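Local structure of LbaCas13a H328A (C2c2) (Lachnospiraceae bacterium NK4A179, 5WLH) at residues Lys468-Leu473 with Asn1165-Gly1170; His1141-Leu1145 with Ile1172-Ile1176. The protein binds a precursor CRISPR RNA as a Cas13a protein and probably uses this guide to cleave target RNA, acting at adenosines. All coordinates share one frame; numbering follows the deposited sequence.

Contact 1: Lys468-Leu473 with Asn1165-Gly1170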
ATOM      1  N   LYS A 468     -36.753  -8.487  10.184  1.00 36.59           N
ATOM      2  CA  LYS A 468     -37.039  -9.854   9.772  1.00 36.91           C
ATOM      3  C   LYS A 468     -36.740 -10.820  10.913  1.00 36.34           C
ATOM      4  O   LYS A 468     -35.642 -10.820  11.477  1.00 41.12           O
ATOM      5  CB  LYS A 468     -36.218 -10.221   8.535  1.00 39.52           C
ATOM      6  CG  LYS A 468     -36.672  -9.532   7.254  1.00 37.34           C
ATOM      7  CD  LYS A 468     -35.868 -10.020   6.056  1.00 43.77           C
ATOM      8  CE  LYS A 468     -35.940  -9.025   4.906  1.00 49.61           C
ATOM      9  NZ  LYS A 468     -34.864  -9.253   3.907  1.00 53.55           N
ATOM     10  N   LYS A 469     -37.728 -11.634  11.258  1.00 32.91           N
ATOM     11  CA  LYS A 469     -37.557 -12.654  12.277  1.00 34.71           C
ATOM     12  C   LYS A 469     -36.973 -13.936  11.711  1.00 33.98           C
ATOM     13  O   LYS A 469     -36.640 -14.842  12.483  1.00 32.07           O
ATOM     14  CB  LYS A 469     -38.897 -12.952  12.953  1.00 40.34           C
ATOM     15  CG  LYS A 469     -39.469 -11.763  13.695  1.00 46.64           C
ATOM     16  CD  LYS A 469     -38.900 -11.687  15.099  1.00 51.67           C
ATOM     17  CE  LYS A 469     -39.753 -10.803  15.994  1.00 56.73           C
ATOM     18  NZ  LYS A 469     -39.571 -11.128  17.441  1.00 60.18           N
ATOM     19  N   GLU A 470     -36.872 -14.037  10.389  1.00 30.96           N
ATOM     20  CA  GLU A 470     -36.180 -15.137   9.731  1.00 30.24           C
ATOM     21  C   GLU A 470     -35.355 -14.557   8.596  1.00 28.30           C
ATOM     22  O   GLU A 470     -35.887 -13.822   7.761  1.00 30.36           O
ATOM     23  CB  GLU A 470     -37.150 -16.180   9.179  1.00 33.96           C
ATOM     24  CG  GLU A 470     -36.457 -17.303   8.416  1.00 33.99           C
ATOM     25  CD  GLU A 470     -37.314 -18.547   8.321  1.00 40.60           C
ATOM     26  OE1 GLU A 470     -36.844 -19.571   7.770  1.00 38.64           O
ATOM     27  OE2 GLU A 470     -38.466 -18.493   8.808  1.00 41.78           O
ATOM     28  N   ILE A 471     -34.062 -14.889   8.562  1.00 27.80           N
ATOM     29  CA  ILE A 471     -33.179 -14.432   7.500  1.00 30.89           C
ATOM     30  C   ILE A 471     -32.450 -15.629   6.907  1.00 28.18           C
ATOM     31  O   ILE A 471     -32.417 -16.717   7.483  1.00 27.15           O
ATOM     32  CB  ILE A 471     -32.159 -13.388   7.985  1.00 24.91           C
ATOM     33  CG1 ILE A 471     -31.402 -13.895   9.207  1.00 24.41           C
ATOM     34  CG2 ILE A 471     -32.852 -12.052   8.275  1.00 29.48           C
ATOM     35  CD1 ILE A 471     -30.272 -12.958   9.640  1.00 28.88           C
ATOM     36  N   GLU A 472     -31.882 -15.412   5.723  1.00 27.07           N
ATOM     37  CA  GLU A 472     -31.106 -16.427   5.020  1.00 27.48           C
ATOM     38  C   GLU A 472     -29.782 -15.816   4.588  1.00 23.76           C
ATOM     39  O   GLU A 472     -29.762 -14.810   3.871  1.00 24.93           O
ATOM     40  CB  GLU A 472     -31.863 -16.964   3.803  1.00 31.85           C
ATOM     41  CG  GLU A 472     -31.097 -18.030   3.029  1.00 36.22           C
ATOM     42  CD  GLU A 472     -31.905 -18.633   1.881  1.00 44.81           C
ATOM     43  OE1 GLU A 472     -33.089 -18.259   1.716  1.00 43.02           O
ATOM     44  OE2 GLU A 472     -31.353 -19.488   1.150  1.00 45.99           O
ATOM     45  N   LEU A 473     -28.686 -16.431   5.007  1.00 22.11           N
ATOM     46  CA  LEU A 473     -27.359 -15.985   4.608  1.00 23.85           C
ATOM     47  C   LEU A 473     -26.783 -16.936   3.563  1.00 28.99           C
ATOM     48  O   LEU A 473     -27.071 -18.136   3.562  1.00 27.49           O
ATOM     49  CB  LEU A 473     -26.439 -15.902   5.830  1.00 24.77           C
ATOM     50  CG  LEU A 473     -26.719 -14.760   6.818  1.00 27.33           C
ATOM     51  CD1 LEU A 473     -26.845 -13.451   6.064  1.00 24.79           C
ATOM     52  CD2 LEU A 473     -27.962 -15.025   7.679  1.00 33.04           C
ATOM     53  N   ASN A1165     -36.418 -13.508  19.447  1.00 38.52           N
ATOM     54  CA  ASN A1165     -36.408 -14.731  18.659  1.00 38.84           C
ATOM     55  C   ASN A1165     -35.992 -14.450  17.219  1.00 36.81           C
ATOM     56  O   ASN A1165     -36.298 -13.398  16.648  1.00 32.81           O
ATOM     57  CB  ASN A1165     -37.781 -15.400  18.668  1.00 36.56           C
ATOM     58  CG  ASN A1165     -38.864 -14.504  18.111  1.00 39.55           C
ATOM     59  OD1 ASN A1165     -39.093 -13.401  18.611  1.00 42.24           O
ATOM     60  ND2 ASN A1165     -39.526 -14.962  17.055  1.00 38.42           N
ATOM     61  N   ARG A1166     -35.304 -15.420  16.626  1.00 30.69           N
ATOM     62  CA  ARG A1166     -34.887 -15.268  15.242  1.00 30.63           C
ATOM     63  C   ARG A1166     -34.496 -16.629  14.697  1.00 27.30           C
ATOM     64  O   ARG A1166     -33.917 -17.449  15.414  1.00 35.09           O
ATOM     65  CB  ARG A1166     -33.713 -14.282  15.104  1.00 31.16           C
ATOM     66  CG  ARG A1166     -33.664 -13.624  13.743  1.00 34.93           C
ATOM     67  CD  ARG A1166     -32.704 -12.433  13.668  1.00 34.81           C
ATOM     68  NE  ARG A1166     -33.088 -11.550  12.573  1.00 29.73           N
ATOM     69  CZ  ARG A1166     -32.290 -10.653  12.004  1.00 32.97           C
ATOM     70  NH1 ARG A1166     -31.048 -10.508  12.428  1.00 32.28           N
ATOM     71  NH2 ARG A1166     -32.744  -9.892  11.012  1.00 32.31           N
ATOM     72  N   LYS A1167     -34.831 -16.864  13.440  1.00 24.82           N
ATOM     73  CA  LYS A1167     -34.397 -18.050  12.728  1.00 28.84           C
ATOM     74  C   LYS A1167     -33.385 -17.610  11.686  1.00 28.22           C
ATOM     75  O   LYS A1167     -33.649 -16.680  10.919  1.00 28.65           O
ATOM     76  CB  LYS A1167     -35.569 -18.780  12.068  1.00 33.24           C
ATOM     77  CG  LYS A1167     -35.202 -20.165  11.546  1.00 36.06           C
ATOM     78  CD  LYS A1167     -36.355 -20.807  10.804  1.00 42.37           C
ATOM     79  CE  LYS A1167     -36.151 -22.308  10.662  1.00 47.61           C
ATOM     80  NZ  LYS A1167     -37.252 -22.936   9.875  1.00 48.70           N
ATOM     81  N   ILE A1168     -32.238 -18.289  11.667  1.00 26.30           N
ATOM     82  CA  ILE A1168     -31.101 -17.946  10.818  1.00 26.96           C
ATOM     83  C   ILE A1168     -30.812 -19.146   9.934  1.00 24.25           C
ATOM     84  O   ILE A1168     -30.346 -20.181  10.427  1.00 27.72           O
ATOM     85  CB  ILE A1168     -29.856 -17.592  11.641  1.00 27.89           C
ATOM     86  CG1 ILE A1168     -30.213 -16.720  12.848  1.00 32.68           C
ATOM     87  CG2 ILE A1168     -28.782 -16.947  10.756  1.00 29.10           C
ATOM     88  CD1 ILE A1168     -30.547 -15.306  12.496  1.00 32.28           C
ATOM     89  N   ASN A1169     -31.073 -19.007   8.637  1.00 24.37           N
ATOM     90  CA  ASN A1169     -30.693 -19.992   7.640  1.00 24.16           C
ATOM     91  C   ASN A1169     -29.333 -19.604   7.070  1.00 26.13           C
ATOM     92  O   ASN A1169     -29.076 -18.424   6.820  1.00 24.97           O
ATOM     93  CB  ASN A1169     -31.743 -20.054   6.531  1.00 26.31           C
ATOM     94  CG  ASN A1169     -33.145 -20.405   7.072  1.00 31.42           C
ATOM     95  OD1 ASN A1169     -33.388 -21.536   7.486  1.00 32.49           O
ATOM     96  ND2 ASN A1169     -34.047 -19.430   7.083  1.00 31.93           N
ATOM     97  N   GLY A1170     -28.461 -20.587   6.885  1.00 24.71           N
ATOM     98  CA  GLY A1170     -27.057 -20.256   6.645  1.00 24.80           C
ATOM     99  C   GLY A1170     -26.363 -19.806   7.914  1.00 24.13           C
ATOM    100  O   GLY A1170     -25.512 -18.898   7.876  1.00 22.30           O
TER
HETATM  101  O   HOH W   1     -38.460 -16.610  14.471  1.00 50.23           O
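Glu-470 to Glu-472 pair with Lys-1167 to Asn-1169 as two parallel strands. They form one side of a small mixed three-stranded sheet, with strand 470-472 outermost and strand 1157-1160 beyond 1166-1169. The ladder alternates in direction. Lys-1167 N donates to Lys-469 O, Ile-471 N to Lys-1167 O, Asn-1169 N to Ile-471 O, and Leu-473 N to Asn-1169 O. Just before the strand, Lys-468 O takes two donors from one side chain. Arg-1166 NE lies 2.9 Å from Lys-468 O, nearly in line with the carbonyl bond. Arg-1166 NH2 lies 3.1 Å from Lys-468 O, on a lone pair. The oxygen sits at the guanidinium edge, close to its plane, while Ile-471 CD1 covers one face. An extended side chain, with CG anti to the backbone N (chi1 -154°), carries the group there. A leucine in place of Arg-1166 would probably leave Lys-468 O without both of these donors and take away the flat surface under Ile-471 CD1. The Lys-468 side chain turns away to a salt bridge with Glu-462.

Ile-471 O is also gripped twice. Asn-1169 ND2 approaches Ile-471 O at 3.2 Å, from the carbonyl face opposite to that used by Asn-1169 N. The same ND2 donates to Glu-470 OE1 at 2.9 Å, meeting its anti lone pair. Glu-470 runs alongside Lys-1167, but OE1 and Lys-1167 NZ are 4.0 Å apart, a long salt bridge. On the face opposite Glu-470, Lys-1167 and Asn-1169, Ile-471 CG1 meets Ile-1168 CD1 at 3.7 Å, and Tyr-1174 of helix 1171-1180 packs against both residues. At the exposed end, Lys-469 NZ donates to Asn-1165 OD1 over 2.6 Å, tilted 31° from the amide carbonyl plane.

Contact 2: His1141-Leu1145 with Ile1172-Ile1176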
ATOM      1  N   HIS A1141     -16.474 -22.394   4.855  1.00 18.69           N
ATOM      2  CA  HIS A1141     -17.742 -22.926   5.353  1.00 20.45           C
ATOM      3  C   HIS A1141     -18.860 -22.782   4.335  1.00 23.16           C
ATOM      4  O   HIS A1141     -19.795 -23.590   4.339  1.00 22.58           O
ATOM      5  CB  HIS A1141     -18.097 -22.265   6.671  1.00 20.44           C
ATOM      6  CG  HIS A1141     -17.186 -22.680   7.775  1.00 20.16           C
ATOM      7  ND1 HIS A1141     -17.280 -23.913   8.385  1.00 20.72           N
ATOM      8  CD2 HIS A1141     -16.105 -22.070   8.313  1.00 19.64           C
ATOM      9  CE1 HIS A1141     -16.329 -24.020   9.295  1.00 20.93           C
ATOM     10  NE2 HIS A1141     -15.600 -22.915   9.270  1.00 22.79           N
ATOM     11  N   TYR A1142     -18.767 -21.797   3.442  1.00 21.03           N
ATOM     12  CA  TYR A1142     -19.684 -21.734   2.312  1.00 18.06           C
ATOM     13  C   TYR A1142     -19.526 -22.956   1.424  1.00 21.59           C
ATOM     14  O   TYR A1142     -20.518 -23.574   1.007  1.00 23.05           O
ATOM     15  CB  TYR A1142     -19.439 -20.458   1.505  1.00 18.51           C
ATOM     16  CG  TYR A1142     -20.330 -20.275   0.304  1.00 19.69           C
ATOM     17  CD1 TYR A1142     -21.620 -19.761   0.441  1.00 20.58           C
ATOM     18  CD2 TYR A1142     -19.874 -20.580  -0.967  1.00 20.37           C
ATOM     19  CE1 TYR A1142     -22.424 -19.550  -0.677  1.00 21.98           C
ATOM     20  CE2 TYR A1142     -20.667 -20.370  -2.087  1.00 21.24           C
ATOM     21  CZ  TYR A1142     -21.933 -19.844  -1.930  1.00 25.49           C
ATOM     22  OH  TYR A1142     -22.705 -19.640  -3.041  1.00 26.25           O
ATOM     23  N   ALA A1143     -18.279 -23.311   1.106  1.00 22.30           N
ATOM     24  CA  ALA A1143     -18.039 -24.551   0.382  1.00 17.41           C
ATOM     25  C   ALA A1143     -18.586 -25.740   1.153  1.00 20.16           C
ATOM     26  O   ALA A1143     -19.169 -26.656   0.562  1.00 25.97           O
ATOM     27  CB  ALA A1143     -16.538 -24.725   0.108  1.00 15.78           C
ATOM     28  N   CYS A1144     -18.399 -25.748   2.469  1.00 19.35           N
ATOM     29  CA  CYS A1144     -18.884 -26.871   3.268  1.00 23.19           C
ATOM     30  C   CYS A1144     -20.400 -26.955   3.208  1.00 27.05           C
ATOM     31  O   CYS A1144     -20.975 -28.036   2.995  1.00 24.47           O
ATOM     32  CB  CYS A1144     -18.399 -26.727   4.709  1.00 23.40           C
ATOM     33  SG  CYS A1144     -18.873 -28.139   5.754  1.00 26.83           S
ATOM     34  N   LEU A1145     -21.066 -25.810   3.376  1.00 22.10           N
ATOM     35  CA  LEU A1145     -22.522 -25.774   3.297  1.00 26.79           C
ATOM     36  C   LEU A1145     -23.018 -26.329   1.981  1.00 31.65           C
ATOM     37  O   LEU A1145     -24.098 -26.925   1.921  1.00 32.64           O
ATOM     38  CB  LEU A1145     -23.032 -24.340   3.456  1.00 24.55           C
ATOM     39  CG  LEU A1145     -23.286 -23.774   4.838  1.00 31.15           C
ATOM     40  CD1 LEU A1145     -23.643 -22.300   4.709  1.00 31.08           C
ATOM     41  CD2 LEU A1145     -24.412 -24.527   5.539  1.00 27.98           C
ATOM     42  N   ILE A1172     -24.042 -20.814   9.996  1.00 20.72           N
ATOM     43  CA  ILE A1172     -22.588 -20.760  10.146  1.00 21.54           C
ATOM     44  C   ILE A1172     -22.043 -19.490   9.509  1.00 19.85           C
ATOM     45  O   ILE A1172     -21.139 -18.858  10.052  1.00 21.00           O
ATOM     46  CB  ILE A1172     -21.912 -22.014   9.562  1.00 19.04           C
ATOM     47  CG1 ILE A1172     -20.375 -21.899   9.664  1.00 19.63           C
ATOM     48  CG2 ILE A1172     -22.290 -22.221   8.143  1.00 18.42           C
ATOM     49  CD1 ILE A1172     -19.856 -21.917  11.049  1.00 22.67           C
ATOM     50  N   LEU A1173     -22.611 -19.083   8.375  1.00 19.39           N
ATOM     51  CA  LEU A1173     -22.109 -17.889   7.696  1.00 21.73           C
ATOM     52  C   LEU A1173     -22.446 -16.636   8.483  1.00 21.74           C
ATOM     53  O   LEU A1173     -21.602 -15.748   8.641  1.00 17.28           O
ATOM     54  CB  LEU A1173     -22.694 -17.801   6.287  1.00 20.90           C
ATOM     55  CG  LEU A1173     -22.463 -18.991   5.378  1.00 24.01           C
ATOM     56  CD1 LEU A1173     -23.176 -18.766   4.043  1.00 23.26           C
ATOM     57  CD2 LEU A1173     -20.967 -19.243   5.188  1.00 22.86           C
ATOM     58  N   TYR A1174     -23.683 -16.547   8.976  1.00 20.26           N
ATOM     59  CA  TYR A1174     -24.060 -15.447   9.851  1.00 20.22           C
ATOM     60  C   TYR A1174     -23.106 -15.361  11.035  1.00 20.33           C
ATOM     61  O   TYR A1174     -22.591 -14.287  11.364  1.00 18.13           O
ATOM     62  CB  TYR A1174     -25.512 -15.644  10.339  1.00 18.02           C
ATOM     63  CG  TYR A1174     -25.899 -14.603  11.363  1.00 20.62           C
ATOM     64  CD1 TYR A1174     -25.594 -14.769  12.712  1.00 20.13           C
ATOM     65  CD2 TYR A1174     -26.528 -13.430  10.971  1.00 22.10           C
ATOM     66  CE1 TYR A1174     -25.903 -13.791  13.638  1.00 22.36           C
ATOM     67  CE2 TYR A1174     -26.859 -12.438  11.898  1.00 22.18           C
ATOM     68  CZ  TYR A1174     -26.552 -12.633  13.226  1.00 22.70           C
ATOM     69  OH  TYR A1174     -26.845 -11.646  14.134  1.00 23.43           O
ATOM     70  N   GLN A1175     -22.861 -16.500  11.691  1.00 19.82           N
ATOM     71  CA  GLN A1175     -22.092 -16.489  12.925  1.00 20.57           C
ATOM     72  C   GLN A1175     -20.636 -16.144  12.668  1.00 20.08           C
ATOM     73  O   GLN A1175     -19.995 -15.510  13.516  1.00 18.42           O
ATOM     74  CB  GLN A1175     -22.231 -17.843  13.628  1.00 19.27           C
ATOM     75  CG  GLN A1175     -23.703 -18.096  14.063  1.00 18.14           C
ATOM     76  CD  GLN A1175     -23.967 -17.548  15.447  1.00 22.20           C
ATOM     77  OE1 GLN A1175     -24.400 -16.412  15.608  1.00 23.29           O
ATOM     78  NE2 GLN A1175     -23.643 -18.332  16.456  1.00 25.70           N
ATOM     79  N   ILE A1176     -20.104 -16.537  11.511  1.00 18.71           N
ATOM     80  CA  ILE A1176     -18.747 -16.129  11.163  1.00 19.47           C
ATOM     81  C   ILE A1176     -18.669 -14.612  11.056  1.00 19.00           C
ATOM     82  O   ILE A1176     -17.786 -13.973  11.638  1.00 21.74           O
ATOM     83  CB  ILE A1176     -18.284 -16.804   9.860  1.00 19.72           C
ATOM     84  CG1 ILE A1176     -18.020 -18.296  10.109  1.00 21.84           C
ATOM     85  CG2 ILE A1176     -16.981 -16.117   9.363  1.00 20.82           C
ATOM     86  CD1 ILE A1176     -17.833 -19.117   8.845  1.00 19.76           C
TER
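Leu-1145 and Leu-1173 meet tip to tip between two nearly antiparallel helices. The helix segments are inclined at 169°, and their axes come no nearer than 10.6 Å. Side chains of helix 1171-1180 reach across to the other helix, and Leu-1173 CD2 lies against its backbone, 3.8 Å from Tyr-1142 N. No hydrogen bond crosses the contact.

Packing is closest around two groups. Leu-1145 CD1 lies 3.6 Å from Leu-1173 CG and 3.7 Å from Ile-1172 CG2, and is thus held between two neighbouring residues of the other helix. It is tight here although Leu-1145 as a whole is partly exposed. The second group is the ring of His-1141. Ile-1172 lies across it at about a right angle, with CD1 over one face, offset toward the rim. Ile-1172 CG1 is anti to the backbone N (chi1 177°), which brings this branch to the histidine while CG2 turns to Leu-1145. Ile-1176 CD1 reaches His-1141 CD2 obliquely at 3.5 Å.

The side of Tyr-1142 is looser. Leu-1173 CD1 approaches the ring edge, 4.0 Å from Tyr-1142 CD1.

Two polar atoms find partners beyond the two segments: His-1141 ND1 bonds to Tyr-1155 OH, and Tyr-1142 OH to Phe-258 N. Helix 429-458 packs on Tyr-1142, helix 1205-1216 on Ile-1172, and the short helix 1153-1156, which leads into strand 1157-1160, on Leu-1145 and Ile-1172.

In the fold
Contacts 1 and 2 have centres 14 Å apart and share one continuous piece of chain. Strand 1166-1169 of contact 1 runs through Gly-1170, the N-cap, into helix 1171-1180 of contact 2. The chain order is 468-473, 1141-1145, 1165-1170, 1172-1176, so the two contacts interleave. They also touch directly: Leu-473 CD2 packs on Tyr-1174 CB at 3.7 Å. The helix therefore has the sheet against one flank and the end of helix 1106-1145 against another. Contact 1 brings together parts of the chain 692 residues apart, contact 2 parts only 27 residues apart. This is consistent with a region where parts distant in sequence meet.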